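Local coordinates for ATP-dependent DNA helicase (Mycobacterium smegmatis, PDB 5V9X), which probably uses ATP hydrolysis to move 3'-to-5' along a single DNA strand and unwind RNA:DNA hybrids, at residues A[177-182]-A[213-218]; A[714-719]-A[755-760]; A[438-443]-A[653-658]. One frame throughout, in Å; residues are numbered along the deposited sequence.

Contact 1. Residues A[177-182]-A[213-218]; sequences AARETL and DQLLDT. With nucleotides of chain B.
Arg179 and Leu215 make the main apolar touch, their side chains crossing at about a right angle. Leu215 CD1 lies against the aliphatic stem of the arginine, 3.7 Å from Arg179 CB and 3.9 Å from Arg179 CD. With chi1 at 66°, Arg179 CG sits between its backbone N and carbonyl carbon, and the extended chain carries the guanidinium past the leucine to a long, weak ion pair with Glu475. Further along, the methyl Leu216 CD2 abuts the backbone carbonyl Leu182 O. Leu182 and Leu215 also rest on helix 167-174, through Leu170 and Leu174.

Both segments lie in connections of the first RecA-like domain that lead into the adjacent parallel strands 187-191 and 221-226.

Within the short 3-10 turn 177-181, Ala178 O accepts twice from Thr181, from N at 3.1 Å and from OG1 at 2.7 Å, the hydroxyl lying nearly in line with the C=O bond. At the start of the turn, Ala177 N donates to OP1 of DA13 of chain B over 2.8 Å, with an N-H...O angle of 151°, a backbone contact to the phosphate made without the base.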
loop_
_atom_site.group_PDB
_atom_site.type_symbol
_atom_site.label_atom_id
_atom_site.label_comp_id
_atom_site.label_asym_id
_atom_site.label_seq_id
_atom_site.Cartn_x
_atom_site.Cartn_y
_atom_site.Cartn_z
ATOM N N ALA A 177 21.704 -17.147 -12.425
ATOM C CA ALA A 177 23.005 -17.528 -11.892
ATOM C C ALA A 177 23.494 -16.586 -10.799
ATOM O O ALA A 177 24.487 -16.900 -10.135
ATOM C CB ALA A 177 24.033 -17.590 -13.022
ATOM N N ALA A 178 22.822 -15.451 -10.592
ATOM C CA ALA A 178 23.222 -14.519 -9.546
ATOM C C ALA A 178 23.004 -15.084 -8.148
ATOM O O ALA A 178 23.620 -14.595 -7.195
ATOM C CB ALA A 178 22.458 -13.202 -9.696
ATOM N N ARG A 179 22.147 -16.097 -8.006
ATOM C CA ARG A 179 21.871 -16.670 -6.694
ATOM C C ARG A 179 23.102 -17.306 -6.062
ATOM O O ARG A 179 23.132 -17.488 -4.839
ATOM C CB ARG A 179 20.762 -17.713 -6.800
ATOM C CG ARG A 179 21.164 -18.933 -7.604
ATOM C CD ARG A 179 20.070 -19.972 -7.614
ATOM N NE ARG A 179 20.388 -21.078 -8.510
ATOM C CZ ARG A 179 19.576 -22.102 -8.742
ATOM N NH1 ARG A 179 18.394 -22.161 -8.142
ATOM N NH2 ARG A 179 19.943 -23.067 -9.575
ATOM N N GLU A 180 24.113 -17.655 -6.863
ATOM C CA GLU A 180 25.321 -18.255 -6.314
ATOM C C GLU A 180 26.072 -17.295 -5.398
ATOM O O GLU A 180 26.871 -17.744 -4.570
ATOM C CB GLU A 180 26.237 -18.725 -7.444
ATOM C CG GLU A 180 26.990 -20.012 -7.136
ATOM C CD GLU A 180 26.136 -21.250 -7.346
ATOM O OE1 GLU A 180 25.370 -21.280 -8.332
ATOM O OE2 GLU A 180 26.230 -22.191 -6.529
ATOM N N THR A 181 25.837 -15.989 -5.527
ATOM C CA THR A 181 26.434 -15.024 -4.616
ATOM C C THR A 181 25.686 -14.921 -3.294
ATOM O O THR A 181 26.202 -14.310 -2.354
ATOM C CB THR A 181 26.496 -13.639 -5.268
ATOM O OG1 THR A 181 25.166 -13.160 -5.511
ATOM C CG2 THR A 181 27.261 -13.701 -6.584
ATOM N N LEU A 182 24.495 -15.506 -3.196
ATOM C CA LEU A 182 23.683 -15.426 -1.991
ATOM C C LEU A 182 23.818 -16.655 -1.101
ATOM O O LEU A 182 23.105 -16.754 -0.098
ATOM C CB LEU A 182 22.215 -15.214 -2.361
ATOM C CG LEU A 182 21.911 -13.994 -3.230
ATOM C CD1 LEU A 182 20.438 -13.947 -3.610
ATOM C CD2 LEU A 182 22.324 -12.716 -2.517
ATOM N N ASP A 213 16.649 -19.478 1.956
ATOM C CA ASP A 213 17.047 -20.365 3.045
ATOM C C ASP A 213 17.437 -21.752 2.549
ATOM O O ASP A 213 18.228 -22.444 3.200
ATOM C CB ASP A 213 15.915 -20.473 4.071
ATOM C CG ASP A 213 15.792 -19.235 4.940
ATOM O OD1 ASP A 213 16.652 -18.338 4.820
ATOM O OD2 ASP A 213 14.836 -19.160 5.743
ATOM N N GLN A 214 16.902 -22.176 1.403
ATOM C CA GLN A 214 17.294 -23.455 0.826
ATOM C C GLN A 214 18.631 -23.398 0.099
ATOM O O GLN A 214 19.169 -24.454 -0.253
ATOM C CB GLN A 214 16.208 -23.965 -0.124
ATOM C CG GLN A 214 14.927 -24.383 0.583
ATOM C CD GLN A 214 15.187 -25.277 1.785
ATOM O OE1 GLN A 214 14.674 -25.028 2.877
ATOM N NE2 GLN A 214 15.979 -26.326 1.588
ATOM N N LEU A 215 19.177 -22.206 -0.134
ATOM C CA LEU A 215 20.502 -22.053 -0.723
ATOM C C LEU A 215 21.603 -21.943 0.322
ATOM O O LEU A 215 22.781 -21.860 -0.046
ATOM C CB LEU A 215 20.546 -20.816 -1.627
ATOM C CG LEU A 215 19.701 -20.828 -2.900
ATOM C CD1 LEU A 215 19.938 -19.555 -3.702
ATOM C CD2 LEU A 215 20.009 -22.060 -3.736
ATOM N N LEU A 216 21.254 -21.939 1.603
ATOM C CA LEU A 216 22.206 -21.739 2.682
ATOM C C LEU A 216 22.371 -23.022 3.483
ATOM O O LEU A 216 21.467 -23.861 3.535
ATOM C CB LEU A 216 21.743 -20.611 3.610
ATOM C CG LEU A 216 21.098 -19.398 2.939
ATOM C CD1 LEU A 216 20.518 -18.437 3.966
ATOM C CD2 LEU A 216 22.112 -18.696 2.071
ATOM N N ASP A 217 23.542 -23.172 4.108
ATOM C CA ASP A 217 23.707 -24.233 5.096
ATOM C C ASP A 217 22.750 -24.039 6.261
ATOM O O ASP A 217 22.269 -25.015 6.848
ATOM C CB ASP A 217 25.148 -24.274 5.608
ATOM C CG ASP A 217 26.159 -24.483 4.500
ATOM O OD1 ASP A 217 25.768 -24.960 3.414
ATOM O OD2 ASP A 217 27.352 -24.177 4.723
ATOM N N THR A 218 22.455 -22.783 6.600
ATOM C CA THR A 218 21.620 -22.431 7.728
ATOM C C THR A 218 20.718 -21.281 7.291
ATOM O O THR A 218 21.209 -20.309 6.689
ATOM C CB THR A 218 22.467 -22.022 8.937
ATOM O OG1 THR A 218 23.125 -23.176 9.473
ATOM C CG2 THR A 218 21.604 -21.385 10.016
ATOM P P DA B 13 21.162 -16.038 -16.263
ATOM O OP1 DA B 13 21.005 -17.024 -15.172
ATOM O OP2 DA B 13 22.209 -14.999 -16.167
ATOM O "O5'" DA B 13 21.379 -16.819 -17.635
ATOM C "C5'" DA B 13 20.254 -17.308 -18.349
ATOM C "C4'" DA B 13 20.601 -17.544 -19.805
ATOM O "O4'" DA B 13 20.557 -16.286 -20.528
ATOM C "C3'" DA B 13 21.991 -18.122 -20.049
ATOM O "O3'" DA B 13 21.949 -19.024 -21.139
ATOM C "C2'" DA B 13 22.819 -16.883 -20.377
ATOM C "C1'" DA B 13 21.810 -16.038 -21.133
ATOM N N9 DA B 13 22.080 -14.609 -21.053
ATOM C C8 DA B 13 22.868 -13.969 -20.137
ATOM N N7 DA B 13 22.925 -12.669 -20.305
ATOM C C5 DA B 13 22.118 -12.442 -21.407
ATOM C C6 DA B 13 21.760 -11.266 -22.095
ATOM N N6 DA B 13 22.197 -10.050 -21.750
ATOM N N1 DA B 13 20.934 -11.390 -23.155
ATOM C C2 DA B 13 20.499 -12.609 -23.496
ATOM N N3 DA B 13 20.766 -13.782 -22.927
ATOM C C4 DA B 13 21.588 -13.627 -21.879
#

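Contact 2. Residues A[714-719]-A[755-760]; sequences ALAVGR and FVFDAD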
loop_
_atom_site.group_PDB
_atom_site.type_symbol
_atom_site.label_atom_id
_atom_site.label_comp_id
_atom_site.label_asym_id
_atom_site.label_seq_id
_atom_site.Cartn_x
_atom_site.Cartn_y
_atom_site.Cartn_z
ATOM N N ALA A 714 -23.464 -3.856 -2.364
ATOM C CA ALA A 714 -24.050 -3.518 -3.655
ATOM C C ALA A 714 -24.398 -4.767 -4.456
ATOM O O ALA A 714 -25.395 -4.772 -5.188
ATOM C CB ALA A 714 -23.099 -2.621 -4.447
ATOM N N LEU A 715 -23.592 -5.826 -4.336
ATOM C CA LEU A 715 -23.933 -7.094 -4.975
ATOM C C LEU A 715 -25.276 -7.612 -4.483
ATOM O O LEU A 715 -26.104 -8.067 -5.280
ATOM C CB LEU A 715 -22.842 -8.132 -4.706
ATOM C CG LEU A 715 -21.447 -7.897 -5.282
ATOM C CD1 LEU A 715 -20.486 -8.952 -4.763
ATOM C CD2 LEU A 715 -21.493 -7.914 -6.797
ATOM N N ALA A 716 -25.506 -7.554 -3.170
ATOM C CA ALA A 716 -26.758 -8.048 -2.610
ATOM C C ALA A 716 -27.934 -7.189 -3.056
ATOM O O ALA A 716 -28.984 -7.712 -3.443
ATOM C CB ALA A 716 -26.665 -8.089 -1.085
ATOM N N VAL A 717 -27.773 -5.864 -3.002
ATOM C CA VAL A 717 -28.823 -4.961 -3.468
ATOM C C VAL A 717 -29.109 -5.195 -4.946
ATOM O O VAL A 717 -30.269 -5.190 -5.378
ATOM C CB VAL A 717 -28.424 -3.498 -3.195
ATOM C CG1 VAL A 717 -29.433 -2.542 -3.806
ATOM C CG2 VAL A 717 -28.292 -3.253 -1.698
ATOM N N GLY A 718 -28.059 -5.405 -5.742
ATOM C CA GLY A 718 -28.256 -5.652 -7.162
ATOM C C GLY A 718 -29.087 -6.892 -7.423
ATOM O O GLY A 718 -30.015 -6.872 -8.235
ATOM N N ARG A 719 -28.764 -7.989 -6.732
ATOM C CA ARG A 719 -29.535 -9.222 -6.875
ATOM C C ARG A 719 -31.010 -8.981 -6.593
ATOM O O ARG A 719 -31.881 -9.392 -7.368
ATOM C CB ARG A 719 -28.982 -10.297 -5.938
ATOM C CG ARG A 719 -29.696 -11.636 -6.042
ATOM C CD ARG A 719 -29.318 -12.556 -4.896
ATOM N NE ARG A 719 -29.683 -13.943 -5.168
ATOM C CZ ARG A 719 -28.814 -14.888 -5.512
ATOM N NH1 ARG A 719 -27.524 -14.598 -5.619
ATOM N NH2 ARG A 719 -29.233 -16.125 -5.743
ATOM N N PHE A 755 -31.619 -2.052 1.453
ATOM C CA PHE A 755 -30.243 -2.281 1.873
ATOM C C PHE A 755 -30.118 -3.269 3.025
ATOM O O PHE A 755 -29.034 -3.830 3.220
ATOM C CB PHE A 755 -29.591 -0.953 2.274
ATOM C CG PHE A 755 -29.652 0.100 1.204
ATOM C CD1 PHE A 755 -28.740 0.101 0.158
ATOM C CD2 PHE A 755 -30.621 1.091 1.242
ATOM C CE1 PHE A 755 -28.797 1.071 -0.830
ATOM C CE2 PHE A 755 -30.682 2.063 0.257
ATOM C CZ PHE A 755 -29.769 2.053 -0.780
ATOM N N VAL A 756 -31.190 -3.501 3.777
ATOM C CA VAL A 756 -31.120 -4.304 4.994
ATOM C C VAL A 756 -31.253 -5.780 4.644
ATOM O O VAL A 756 -32.189 -6.185 3.945
ATOM C CB VAL A 756 -32.209 -3.874 5.987
ATOM C CG1 VAL A 756 -32.138 -4.714 7.254
ATOM C CG2 VAL A 756 -32.069 -2.398 6.305
ATOM N N PHE A 757 -30.316 -6.588 5.138
ATOM C CA PHE A 757 -30.325 -8.030 4.953
ATOM C C PHE A 757 -30.112 -8.718 6.295
ATOM O O PHE A 757 -29.597 -8.124 7.245
ATOM C CB PHE A 757 -29.241 -8.482 3.965
ATOM C CG PHE A 757 -29.547 -8.164 2.530
ATOM C CD1 PHE A 757 -29.411 -6.873 2.043
ATOM C CD2 PHE A 757 -29.955 -9.162 1.659
ATOM C CE1 PHE A 757 -29.691 -6.582 0.720
ATOM C CE2 PHE A 757 -30.234 -8.878 0.335
ATOM C CZ PHE A 757 -30.102 -7.587 -0.134
ATOM N N ASP A 758 -30.512 -9.986 6.360
ATOM C CA ASP A 758 -30.249 -10.789 7.546
ATOM C C ASP A 758 -28.775 -11.172 7.607
ATOM O O ASP A 758 -28.111 -11.338 6.580
ATOM C CB ASP A 758 -31.124 -12.042 7.552
ATOM C CG ASP A 758 -32.546 -11.762 8.005
ATOM O OD1 ASP A 758 -32.725 -11.007 8.985
ATOM O OD2 ASP A 758 -33.488 -12.295 7.380
ATOM N N ALA A 759 -28.263 -11.307 8.835
ATOM C CA ALA A 759 -26.841 -11.583 9.019
ATOM C C ALA A 759 -26.438 -12.901 8.369
ATOM O O ALA A 759 -25.371 -12.996 7.752
ATOM C CB ALA A 759 -26.494 -11.588 10.507
ATOM N N ASP A 760 -27.281 -13.928 8.490
ATOM C CA ASP A 760 -26.999 -15.218 7.870
ATOM C C ASP A 760 -27.335 -15.248 6.385
ATOM O O ASP A 760 -27.027 -16.240 5.716
ATOM C CB ASP A 760 -27.766 -16.328 8.594
ATOM C CG ASP A 760 -29.251 -16.042 8.695
ATOM O OD1 ASP A 760 -29.619 -14.855 8.824
ATOM O OD2 ASP A 760 -30.050 -17.001 8.644
#
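Phe757 lays its ring against Ala716 on helix 707-725. From Phe757 CB, with CG turned anti to the carbonyl carbon (chi1 -74°), the side chain heads toward the helix. At the near end of the ring, CD1 has the carbonyl of its own segment, Phe755 O, at the ring edge and in its plane. One position further, Phe757 CE1 reaches Ala716 CB at 3.8 Å and the valine methyl Val717 CG2 at 4.3 Å. On the other side of CZ, Phe757 CE2 stands 3.9 Å from the same Ala716 CB. The tip, Phe757 CZ, is 3.6 Å from Ala716 CB and also borders Ala716 O. The methyl thus sits over one face, displaced toward the rim: a CH-pi contact with Ala716 CB 3.9 Å from the Phe757 centroid and 23° off the normal.

Val717 also serves Phe755, its CG2 lying 3.9 Å from Phe755 CD1. That second ring packs onto strands 697-702 and 737-742, so Phe755 bridges Val717 of helix 707-725 and the mixed sheet of the DEAD/H-associated region, while Phe757 also packs on Ile762 and Ile765 of helix 759-769. Arg720 makes a cation-pi contact with Phe757 and a hydrogen bond to Val756 O. Between the two segments there is no hydrogen bond, so their direct contact is apolar, with Arg720, next along the helix, adding the polar tie.

Contact 3. Residues A[438-443]-A[653-658]; sequences GCAVTV and QKMGFA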
loop_
_atom_site.group_PDB
_atom_site.type_symbol
_atom_site.label_atom_id
_atom_site.label_comp_id
_atom_site.label_asym_id
_atom_site.label_seq_id
_atom_site.Cartn_x
_atom_site.Cartn_y
_atom_site.Cartn_z
ATOM N N GLY A 438 -12.151 13.511 6.103
ATOM C CA GLY A 438 -11.151 12.466 5.944
ATOM C C GLY A 438 -9.802 12.855 6.517
ATOM O O GLY A 438 -9.151 12.055 7.193
ATOM N N CYS A 439 -9.364 14.089 6.258
ATOM C CA CYS A 439 -8.095 14.556 6.808
ATOM C C CYS A 439 -8.167 14.698 8.323
ATOM O O CYS A 439 -7.189 14.411 9.025
ATOM C CB CYS A 439 -7.699 15.886 6.169
ATOM S SG CYS A 439 -7.465 15.824 4.379
ATOM N N ALA A 440 -9.312 15.141 8.846
ATOM C CA ALA A 440 -9.446 15.335 10.287
ATOM C C ALA A 440 -9.355 14.009 11.034
ATOM O O ALA A 440 -8.576 13.875 11.986
ATOM C CB ALA A 440 -10.764 16.044 10.601
ATOM N N VAL A 441 -10.147 13.016 10.617
ATOM C CA VAL A 441 -10.071 11.696 11.240
ATOM C C VAL A 441 -8.658 11.139 11.131
ATOM O O VAL A 441 -8.143 10.522 12.071
ATOM C CB VAL A 441 -11.106 10.744 10.613
ATOM C CG1 VAL A 441 -10.941 9.336 11.165
ATOM C CG2 VAL A 441 -12.516 11.249 10.866
ATOM N N THR A 442 -8.003 11.361 9.991
ATOM C CA THR A 442 -6.639 10.874 9.814
ATOM C C THR A 442 -5.695 11.510 10.827
ATOM O O THR A 442 -4.916 10.812 11.487
ATOM C CB THR A 442 -6.167 11.146 8.387
ATOM O OG1 THR A 442 -7.020 10.458 7.465
ATOM C CG2 THR A 442 -4.740 10.661 8.203
ATOM N N VAL A 443 -5.754 12.837 10.968
ATOM C CA VAL A 443 -4.953 13.518 11.983
ATOM C C VAL A 443 -5.291 12.989 13.370
ATOM O O VAL A 443 -4.404 12.780 14.207
ATOM C CB VAL A 443 -5.161 15.042 11.892
ATOM C CG1 VAL A 443 -4.605 15.740 13.127
ATOM C CG2 VAL A 443 -4.510 15.591 10.635
ATOM N N GLN A 653 -9.153 22.374 17.417
ATOM C CA GLN A 653 -7.835 22.968 17.615
ATOM C C GLN A 653 -6.794 21.951 18.067
ATOM O O GLN A 653 -5.608 22.113 17.756
ATOM C CB GLN A 653 -7.918 24.123 18.614
ATOM C CG GLN A 653 -8.569 25.371 18.038
ATOM C CD GLN A 653 -7.944 25.808 16.722
ATOM O OE1 GLN A 653 -6.726 25.729 16.538
ATOM N NE2 GLN A 653 -8.777 26.268 15.796
ATOM N N LYS A 654 -7.197 20.907 18.790
ATOM C CA LYS A 654 -6.256 19.842 19.114
ATOM C C LYS A 654 -5.985 18.924 17.928
ATOM O O LYS A 654 -5.229 17.956 18.071
ATOM C CB LYS A 654 -6.754 19.033 20.316
ATOM C CG LYS A 654 -8.221 18.653 20.265
ATOM C CD LYS A 654 -8.677 18.082 21.599
ATOM C CE LYS A 654 -8.483 19.088 22.725
ATOM N NZ LYS A 654 -9.007 18.577 24.021
ATOM N N MET A 655 -6.584 19.204 16.772
ATOM C CA MET A 655 -6.205 18.581 15.513
ATOM C C MET A 655 -5.335 19.481 14.651
ATOM O O MET A 655 -4.837 19.025 13.614
ATOM C CB MET A 655 -7.451 18.185 14.717
ATOM C CG MET A 655 -8.220 17.040 15.323
ATOM S SD MET A 655 -9.770 16.724 14.472
ATOM C CE MET A 655 -10.410 15.408 15.499
ATOM N N GLY A 656 -5.144 20.737 15.046
ATOM C CA GLY A 656 -4.362 21.661 14.252
ATOM C C GLY A 656 -5.124 22.350 13.147
ATOM O O GLY A 656 -4.502 22.832 12.195
ATOM N N PHE A 657 -6.453 22.401 13.235
ATOM C CA PHE A 657 -7.259 23.110 12.247
ATOM C C PHE A 657 -6.779 24.548 12.100
ATOM O O PHE A 657 -6.550 25.243 13.093
ATOM C CB PHE A 657 -8.735 23.089 12.658
ATOM C CG PHE A 657 -9.467 21.833 12.261
ATOM C CD1 PHE A 657 -8.858 20.592 12.357
ATOM C CD2 PHE A 657 -10.776 21.897 11.809
ATOM C CE1 PHE A 657 -9.536 19.443 11.995
ATOM C CE2 PHE A 657 -11.458 20.752 11.449
ATOM C CZ PHE A 657 -10.837 19.524 11.542
ATOM N N ALA A 658 -6.622 24.989 10.854
ATOM C CA ALA A 658 -6.108 26.323 10.585
ATOM C C ALA A 658 -6.750 26.876 9.321
ATOM O O ALA A 658 -7.275 26.132 8.488
ATOM C CB ALA A 658 -4.580 26.322 10.453
#
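Met655 and Phe657 meet Ala440 and Val443 on one flank of helix 433-448. The segment begins at Gln653, the last residue of helix 645-653, which opens a type I beta turn closed by Gly656 N donating to Gln653 O over 3.1 Å. Lys654 follows, its side chain leading away from the helix while its carbonyl accepts a hydrogen bond from Gln447, a turn beyond Val443. Met655 then makes two touches. Near the backbone, Val443 CG1 lies beside Met655 O and 4.1 Å from Met655 CB; this methyl is anti to the valine N (chi1 167°), which aims it at the turn. Extended beyond CG, the methionine carries its sulfur alongside the helix, with SD 4.0 Å from Ala440 O and 4.1 Å from Ala440 CB. Phe636 of helix 627-640 packs on both Met655 and Ala440.

Gly656, at a phi of 84°, ends helix 645-653 in a Schellman motif and turns the chain into strand 657-659. There Phe657 offers the edge of its ring, CZ standing 3.6 Å from Ala440 CB, which lies in the ring plane. Ala658 continues the strand, bonding through its backbone to Val260 and Val262. Strand 657-659 is thereby added, parallel, beside 256-262 at the border of the second RecA-like sheet, and the contact packs this edge strand and the turn before it against helix 433-448. Since no hydrogen bond joins the segments themselves, their attachment rests on buried apolar contacts, with Gln447 and the sheet supplying polar ties alongside.

How the contacts relate
The three contacts are separate and occur in the chain in the order 1, 3, 2. Contact 1 belongs to the first RecA-like domain and contact 3 to the border of the second, on opposite sides of the chain's centre with their own centres about 49 Å apart. Contact 2, in the DEAD/H-associated region, lies about 52 Å from contact 1 and about 35 Å from contact 3, centre to centre. Contact 1 touches the DNA directly. The nearest atom of contact 3 is about 11 Å from the bound nucleic acid. For contact 2 the nearest atom is about 17 Å from the bound nucleic acid. Residues lining the AMP-PNP pocket fall between 41 and 420, earlier in the chain than either segment of contacts 2 and 3.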